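Local coordinates for protein oxygen-independent coproporphyrinogen III oxidase (PDB 1OLT) that catalyses the anaerobic, S-adenosylmethionine-dependent oxidative decarboxylation of two propionate groups of coproporphyrinogen III to the vinyl groups of protoporphyrinogen IX in heme biosynthesis, at residues R103-L108 with F134-A138; L210-L214 with K266-L270. All blocks are in the same frame, centred on the assembly; numbering follows the deposited sequence. Where two conformers were deposited one is given.

Both contacts belong to the radical SAM core and reach the same curved, largely parallel sheet. Along the chain they come in series: contact 1 closes around helix 120-133 before contact 2 opens at the end of strand 207-212. Their centres lie 38 Å apart, on opposite sides of the centre of the chain, and their nearest atoms are about 20 Å from each other. Strands 140-146 and 166-172 stand between strands 105-112 and 207-212 in the sheet. Contact 1 is structural packing of the barrel wall, its Leu108 side chain about 10 Å from a bound S-adenosylmethionine, whereas contact 2 lays helix 263-279 against the outside of a strand whose Ile211 touches S-adenosylmethionine on the inner face.

Contact 1. Residues R103-L108 with F134-A138; sequences RHVSQL and FQFNA
Val105 lies over the face of the Phe136 ring, its CG1 4.3 Å from the ring centroid and only 9° off the normal, a CH-pi contact. CG1 stands anti to the backbone N of Val105 (chi1 172°), which carries it over the ring and leaves the other branch, CG2, to meet CB of Phe134 at 3.8 Å. Leu108 approaches the same phenyl ring differently: its CD2 comes in at the edge, near the ring plane, 3.9 Å from Phe136 CE2. Arg131 adds a cation-pi contact to this ring, and Leu130 of helix 120-133 also packs on it.

The backbones beneath these side chains form a parallel bridge between Val105 and Phe136. Val105 N donates to Gln135 O and Asn137 N to Val105 O, both at 2.8 Å, so the valine is gripped through both its amide and its carbonyl. The pairing lies in the return leg of a beta-alpha-beta crossover of the radical SAM core: strand 105-112, helix 120-133, then strand 140-146, parallel to the first.

Polar side chains gather beyond the bridge. His104 and Gln135 run side by side in the same direction, with NE2 of the glutamine 3.6 Å from CE1 of the imidazole and the two planes turned 56° apart. Asn137 crosses His104 at about a right angle; its OD1 sits at the edge of the imidazole, 3.3 Å from His104 CB. A water links that OD1 to His104 ND1, while another accepts from Asn137 ND2 at 2.9 Å.

Contact 2. Residues L210-L214 with K266-L270; sequences LIYGL and KLDIL. With SAM (S-adenosylmethionine), chain C.
Tyr212 and Ile269 form the apolar centre of this strand-to-helix packing, in which helix 263-279 lies on the outer side of the sheet of the radical SAM core, a partial TIM-type barrel. The N-to-C directions of strand 210-212 and helix segment 266-270 are 143° apart, closer to antiparallel than to perpendicular, with the axes of these short segments 10.2 Å apart. Tyr212 and Ile269 slide past each other in opposite directions, CB of the tyrosine 3.6 Å from CG2 of the isoleucine. The first torsion of Tyr212 (chi1 74°) sets CG between the backbone N and the carbonyl carbon, and from there the ring crosses the helix, and its OH comes to Leu270. Leu270 CD2 lies 3.7 Å from Tyr212 OH, and CE2 of the ring passes the backbone O of Lys266, which is already bonded to Leu270 N. Shortening Tyr212 to alanine is likely to open a gap beside Leu270, where CD2 would lose the OH, while Ile269 CG2 would keep CB but lose the ring carbon CG beyond it.

On its other face the strand turns to the ligand: Ile211 CG1 makes a van der Waals contact with the ribose O2' of S-adenosylmethionine, and Ile211 CD1 is 3.7 Å from adenine N3. Asp209 and Gln172 are among the residues that hydrogen-bond this molecule.

The lysine tail packs closely past Gly213. In the conformer described, Lys266 bends at its third torsion (chi3 65°), bringing CE to 3.7 Å from Gly213 CA, where the glycine has no side chain to obstruct it. The polar contacts follow at the tip: Lys266 NZ is hydrogen-bonded to Asn241 OD1 on strand 236-241 and also donates to a water at 3.1 Å, which in turn donates to Gly213 O at 2.8 Å.

Contact 1. Residues R103-L108 with F134-A138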
loop_
_atom_site.group_PDB
_atom_site.type_symbol
_atom_site.label_atom_id
_atom_site.label_comp_id
_atom_site.label_asym_id
_atom_site.label_seq_id
_atom_site.Cartn_x
_atom_site.Cartn_y
_atom_site.Cartn_z
ATOM N N ARG A 103 -23.818 4.949 -4.866
ATOM C CA ARG A 103 -22.688 4.087 -5.145
ATOM C C ARG A 103 -22.856 2.758 -4.463
ATOM O O ARG A 103 -23.658 2.615 -3.527
ATOM C CB ARG A 103 -21.389 4.740 -4.677
ATOM C CG ARG A 103 -21.142 6.123 -5.269
ATOM C CD ARG A 103 -20.742 6.161 -6.718
ATOM N NE ARG A 103 -20.068 7.438 -6.966
ATOM C CZ ARG A 103 -18.801 7.586 -7.321
ATOM N NH1 ARG A 103 -18.026 6.529 -7.558
ATOM N NH2 ARG A 103 -18.320 8.816 -7.477
ATOM N N HIS A 104 -22.042 1.804 -4.928
ATOM C CA HIS A 104 -21.949 0.475 -4.380
ATOM C C HIS A 104 -20.499 0.249 -4.017
ATOM O O HIS A 104 -19.630 0.479 -4.851
ATOM C CB HIS A 104 -22.417 -0.510 -5.437
ATOM C CG HIS A 104 -23.859 -0.323 -5.789
ATOM N ND1 HIS A 104 -24.864 -1.084 -5.235
ATOM C CD2 HIS A 104 -24.475 0.606 -6.569
ATOM C CE1 HIS A 104 -26.032 -0.682 -5.710
ATOM N NE2 HIS A 104 -25.827 0.356 -6.504
ATOM N N VAL A 105 -20.266 -0.175 -2.774
ATOM C CA VAL A 105 -18.937 -0.296 -2.216
ATOM C C VAL A 105 -18.458 -1.729 -2.469
ATOM O O VAL A 105 -19.111 -2.675 -2.081
ATOM C CB VAL A 105 -18.916 0.060 -0.751
ATOM C CG1 VAL A 105 -17.607 -0.254 -0.199
ATOM C CG2 VAL A 105 -19.235 1.583 -0.608
ATOM N N SER A 106 -17.343 -1.864 -3.180
ATOM C CA SER A 106 -16.752 -3.144 -3.495
ATOM C C SER A 106 -15.554 -3.464 -2.609
ATOM O O SER A 106 -15.065 -4.608 -2.574
ATOM C CB SER A 106 -16.317 -3.155 -4.983
ATOM O OG SER A 106 -15.335 -2.140 -5.211
ATOM N N GLN A 107 -15.111 -2.471 -1.854
ATOM C CA GLN A 107 -13.842 -2.572 -1.112
ATOM C C GLN A 107 -13.781 -1.649 0.120
ATOM O O GLN A 107 -14.123 -0.476 -0.005
ATOM C CB GLN A 107 -12.762 -2.164 -2.065
ATOM C CG GLN A 107 -11.396 -2.589 -1.719
ATOM C CD GLN A 107 -10.391 -2.354 -2.927
ATOM O OE1 GLN A 107 -10.050 -3.296 -3.659
ATOM N NE2 GLN A 107 -9.945 -1.090 -3.104
ATOM N N LEU A 108 -13.322 -2.170 1.267
ATOM C CA LEU A 108 -13.046 -1.358 2.445
ATOM C C LEU A 108 -11.763 -1.886 3.051
ATOM O O LEU A 108 -11.619 -3.095 3.233
ATOM C CB LEU A 108 -14.172 -1.502 3.478
ATOM C CG LEU A 108 -13.913 -1.002 4.899
ATOM C CD1 LEU A 108 -13.714 0.469 4.888
ATOM C CD2 LEU A 108 -15.049 -1.412 5.786
ATOM N N PHE A 134 -23.098 3.833 3.744
ATOM C CA PHE A 134 -22.729 3.443 2.385
ATOM C C PHE A 134 -23.372 2.095 2.097
ATOM O O PHE A 134 -23.585 1.282 3.021
ATOM C CB PHE A 134 -21.186 3.297 2.231
ATOM C CG PHE A 134 -20.402 4.558 2.499
ATOM C CD1 PHE A 134 -20.179 5.471 1.507
ATOM C CD2 PHE A 134 -19.844 4.802 3.761
ATOM C CE1 PHE A 134 -19.423 6.595 1.736
ATOM C CE2 PHE A 134 -19.100 5.914 4.003
ATOM C CZ PHE A 134 -18.880 6.814 2.997
ATOM N N GLN A 135 -23.655 1.848 0.839
ATOM C CA GLN A 135 -24.190 0.585 0.381
ATOM C C GLN A 135 -23.071 -0.405 -0.009
ATOM O O GLN A 135 -22.417 -0.245 -1.028
ATOM C CB GLN A 135 -25.137 0.821 -0.819
ATOM C CG GLN A 135 -26.060 -0.381 -1.022
ATOM C CD GLN A 135 -27.200 -0.161 -2.023
ATOM O OE1 GLN A 135 -27.658 0.994 -2.259
ATOM N NE2 GLN A 135 -27.690 -1.278 -2.608
ATOM N N PHE A 136 -22.891 -1.440 0.806
ATOM C CA PHE A 136 -21.829 -2.424 0.616
ATOM C C PHE A 136 -22.321 -3.547 -0.253
ATOM O O PHE A 136 -23.431 -4.075 -0.027
ATOM C CB PHE A 136 -21.415 -3.039 1.951
ATOM C CG PHE A 136 -20.443 -2.237 2.700
ATOM C CD1 PHE A 136 -20.772 -0.954 3.147
ATOM C CD2 PHE A 136 -19.205 -2.731 2.971
ATOM C CE1 PHE A 136 -19.882 -0.210 3.852
ATOM C CE2 PHE A 136 -18.275 -1.962 3.676
ATOM C CZ PHE A 136 -18.630 -0.695 4.097
ATOM N N ASN A 137 -21.514 -3.930 -1.244
ATOM C CA ASN A 137 -21.796 -5.163 -1.985
ATOM C C ASN A 137 -21.654 -6.341 -0.982
ATOM O O ASN A 137 -20.809 -6.332 -0.078
ATOM C CB ASN A 137 -20.834 -5.400 -3.169
ATOM C CG ASN A 137 -20.958 -4.364 -4.259
ATOM O OD1 ASN A 137 -21.958 -3.640 -4.341
ATOM N ND2 ASN A 137 -19.941 -4.293 -5.131
ATOM N N ALA A 138 -22.469 -7.359 -1.176
ATOM C CA ALA A 138 -22.441 -8.540 -0.306
ATOM C C ALA A 138 -21.091 -9.278 -0.355
ATOM O O ALA A 138 -20.651 -9.885 0.644
ATOM C CB ALA A 138 -23.616 -9.499 -0.703
HETATM O O HOH W 1 -22.997 3.974 -0.949
HETATM O O HOH W 2 -24.245 -2.516 -3.048
HETATM O O HOH W 3 -19.675 -2.069 -7.009
#

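Contact 2. Residues L210-L214 with K266-L270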
loop_
_atom_site.group_PDB
_atom_site.type_symbol
_atom_site.label_atom_id
_atom_site.label_comp_id
_atom_site.label_asym_id
_atom_site.label_seq_id
_atom_site.Cartn_x
_atom_site.Cartn_y
_atom_site.Cartn_z
ATOM N N LEU A 210 7.377 -7.891 6.260
ATOM C CA LEU A 210 8.713 -8.030 6.701
ATOM C C LEU A 210 9.493 -6.788 6.238
ATOM O O LEU A 210 9.121 -6.145 5.248
ATOM C CB LEU A 210 9.387 -9.288 6.178
ATOM C CG LEU A 210 8.747 -10.617 6.547
ATOM C CD1 LEU A 210 9.402 -11.798 5.741
ATOM C CD2 LEU A 210 8.904 -10.804 7.999
ATOM N N ILE A 211 10.545 -6.447 6.977
ATOM C CA ILE A 211 11.476 -5.387 6.557
ATOM C C ILE A 211 12.905 -5.887 6.556
ATOM O O ILE A 211 13.368 -6.525 7.525
ATOM C CB ILE A 211 11.383 -4.148 7.449
ATOM C CG1 ILE A 211 9.954 -3.646 7.584
ATOM C CG2 ILE A 211 12.321 -3.064 6.968
ATOM C CD1 ILE A 211 9.815 -2.535 8.689
ATOM N N TYR A 212 13.620 -5.609 5.449
ATOM C CA TYR A 212 15.064 -5.911 5.349
ATOM C C TYR A 212 15.849 -4.597 5.338
ATOM O O TYR A 212 15.386 -3.583 4.831
ATOM C CB TYR A 212 15.408 -6.834 4.156
ATOM C CG TYR A 212 15.368 -6.198 2.797
ATOM C CD1 TYR A 212 14.201 -6.084 2.120
ATOM C CD2 TYR A 212 16.531 -5.702 2.206
ATOM C CE1 TYR A 212 14.148 -5.512 0.896
ATOM C CE2 TYR A 212 16.491 -5.126 0.937
ATOM C CZ TYR A 212 15.281 -5.004 0.329
ATOM O OH TYR A 212 15.197 -4.438 -0.904
ATOM N N GLY A 213 17.013 -4.609 5.937
ATOM C CA GLY A 213 17.797 -3.378 6.176
ATOM C C GLY A 213 17.733 -2.803 7.601
ATOM O O GLY A 213 18.228 -1.729 7.872
ATOM N N LEU A 214 17.079 -3.518 8.505
ATOM C CA LEU A 214 16.993 -3.117 9.904
ATOM C C LEU A 214 18.318 -3.360 10.594
ATOM O O LEU A 214 19.099 -4.179 10.131
ATOM C CB LEU A 214 15.880 -3.908 10.588
ATOM C CG LEU A 214 14.455 -3.634 10.187
ATOM C CD1 LEU A 214 13.474 -4.522 10.896
ATOM C CD2 LEU A 214 14.008 -2.154 10.396
ATOM N N LYS A 266 22.536 -5.771 1.901
ATOM C CA LYS A 266 21.115 -5.599 1.588
ATOM C C LYS A 266 20.767 -6.242 0.217
ATOM O O LYS A 266 19.684 -6.779 0.037
ATOM C CB LYS A 266 20.692 -4.121 1.631
ATOM C CG LYS A 266 20.870 -3.435 2.962
ATOM C CD LYS A 266 20.192 -1.977 2.997
ATOM C CE LYS A 266 18.606 -2.024 2.857
ATOM N NZ LYS A 266 17.758 -0.717 3.247
ATOM N N LEU A 267 21.692 -6.171 -0.724
ATOM C CA LEU A 267 21.530 -6.807 -2.014
ATOM C C LEU A 267 21.528 -8.313 -1.877
ATOM O O LEU A 267 20.757 -8.967 -2.560
ATOM C CB LEU A 267 22.642 -6.447 -3.023
ATOM C CG LEU A 267 22.648 -4.991 -3.504
ATOM C CD1 LEU A 267 23.749 -4.720 -4.441
ATOM C CD2 LEU A 267 21.319 -4.630 -4.132
ATOM N N ASP A 268 22.387 -8.843 -1.023
ATOM C CA ASP A 268 22.439 -10.290 -0.815
ATOM C C ASP A 268 21.132 -10.745 -0.086
ATOM O O ASP A 268 20.582 -11.763 -0.436
ATOM C CB ASP A 268 23.645 -10.723 -0.024
ATOM C CG ASP A 268 24.936 -10.613 -0.829
ATOM O OD1 ASP A 268 24.930 -10.423 -2.105
ATOM O OD2 ASP A 268 26.008 -10.730 -0.238
ATOM N N ILE A 269 20.630 -9.950 0.856
ATOM C CA ILE A 269 19.336 -10.232 1.511
ATOM C C ILE A 269 18.250 -10.295 0.495
ATOM O O ILE A 269 17.455 -11.240 0.490
ATOM C CB ILE A 269 19.029 -9.295 2.574
ATOM C CG1 ILE A 269 19.982 -9.506 3.720
ATOM C CG2 ILE A 269 17.509 -9.504 3.071
ATOM C CD1 ILE A 269 19.942 -8.355 4.762
ATOM N N LEU A 270 18.223 -9.351 -0.426
ATOM C CA LEU A 270 17.135 -9.287 -1.368
ATOM C C LEU A 270 17.216 -10.437 -2.368
ATOM O O LEU A 270 16.207 -11.071 -2.636
ATOM C CB LEU A 270 17.118 -7.968 -2.092
ATOM C CG LEU A 270 16.026 -7.862 -3.147
ATOM C CD1 LEU A 270 14.676 -8.103 -2.548
ATOM C CD2 LEU A 270 16.076 -6.535 -3.842
HETATM N N SAM C . 0.461 -1.222 12.821
HETATM C CA SAM C . 0.488 -2.613 12.389
HETATM C C SAM C . 1.822 -3.325 12.644
HETATM O O SAM C . 2.875 -2.622 12.831
HETATM O OXT SAM C . 1.748 -4.535 12.716
HETATM C CB SAM C . 0.218 -2.594 10.872
HETATM C CG SAM C . 1.329 -2.421 9.872
HETATM S SD SAM C . 2.057 -0.805 9.783
HETATM C CE SAM C . 0.674 0.314 9.524
HETATM C "C5'" SAM C . 2.554 -0.733 7.976
HETATM C "C4'" SAM C . 3.928 -1.347 7.530
HETATM O "O4'" SAM C . 4.872 -0.385 7.077
HETATM C "C3'" SAM C . 4.674 -2.038 8.646
HETATM O "O3'" SAM C . 4.112 -3.301 9.024
HETATM C "C2'" SAM C . 6.120 -2.077 8.134
HETATM O "O2'" SAM C . 6.393 -3.311 7.471
HETATM C "C1'" SAM C . 6.159 -0.963 7.117
HETATM N N9 SAM C . 7.097 0.093 7.441
HETATM C C8 SAM C . 6.892 1.051 8.400
HETATM N N7 SAM C . 7.933 1.878 8.415
HETATM C C5 SAM C . 8.805 1.461 7.442
HETATM C C6 SAM C . 10.049 1.945 7.001
HETATM N N6 SAM C . 10.632 3.027 7.515
HETATM N N1 SAM C . 10.672 1.275 5.985
HETATM C C2 SAM C . 10.081 0.139 5.421
HETATM N N3 SAM C . 8.880 -0.325 5.835
HETATM C C4 SAM C . 8.266 0.330 6.841
HETATM O O HOH W 4 19.238 -0.094 5.884
#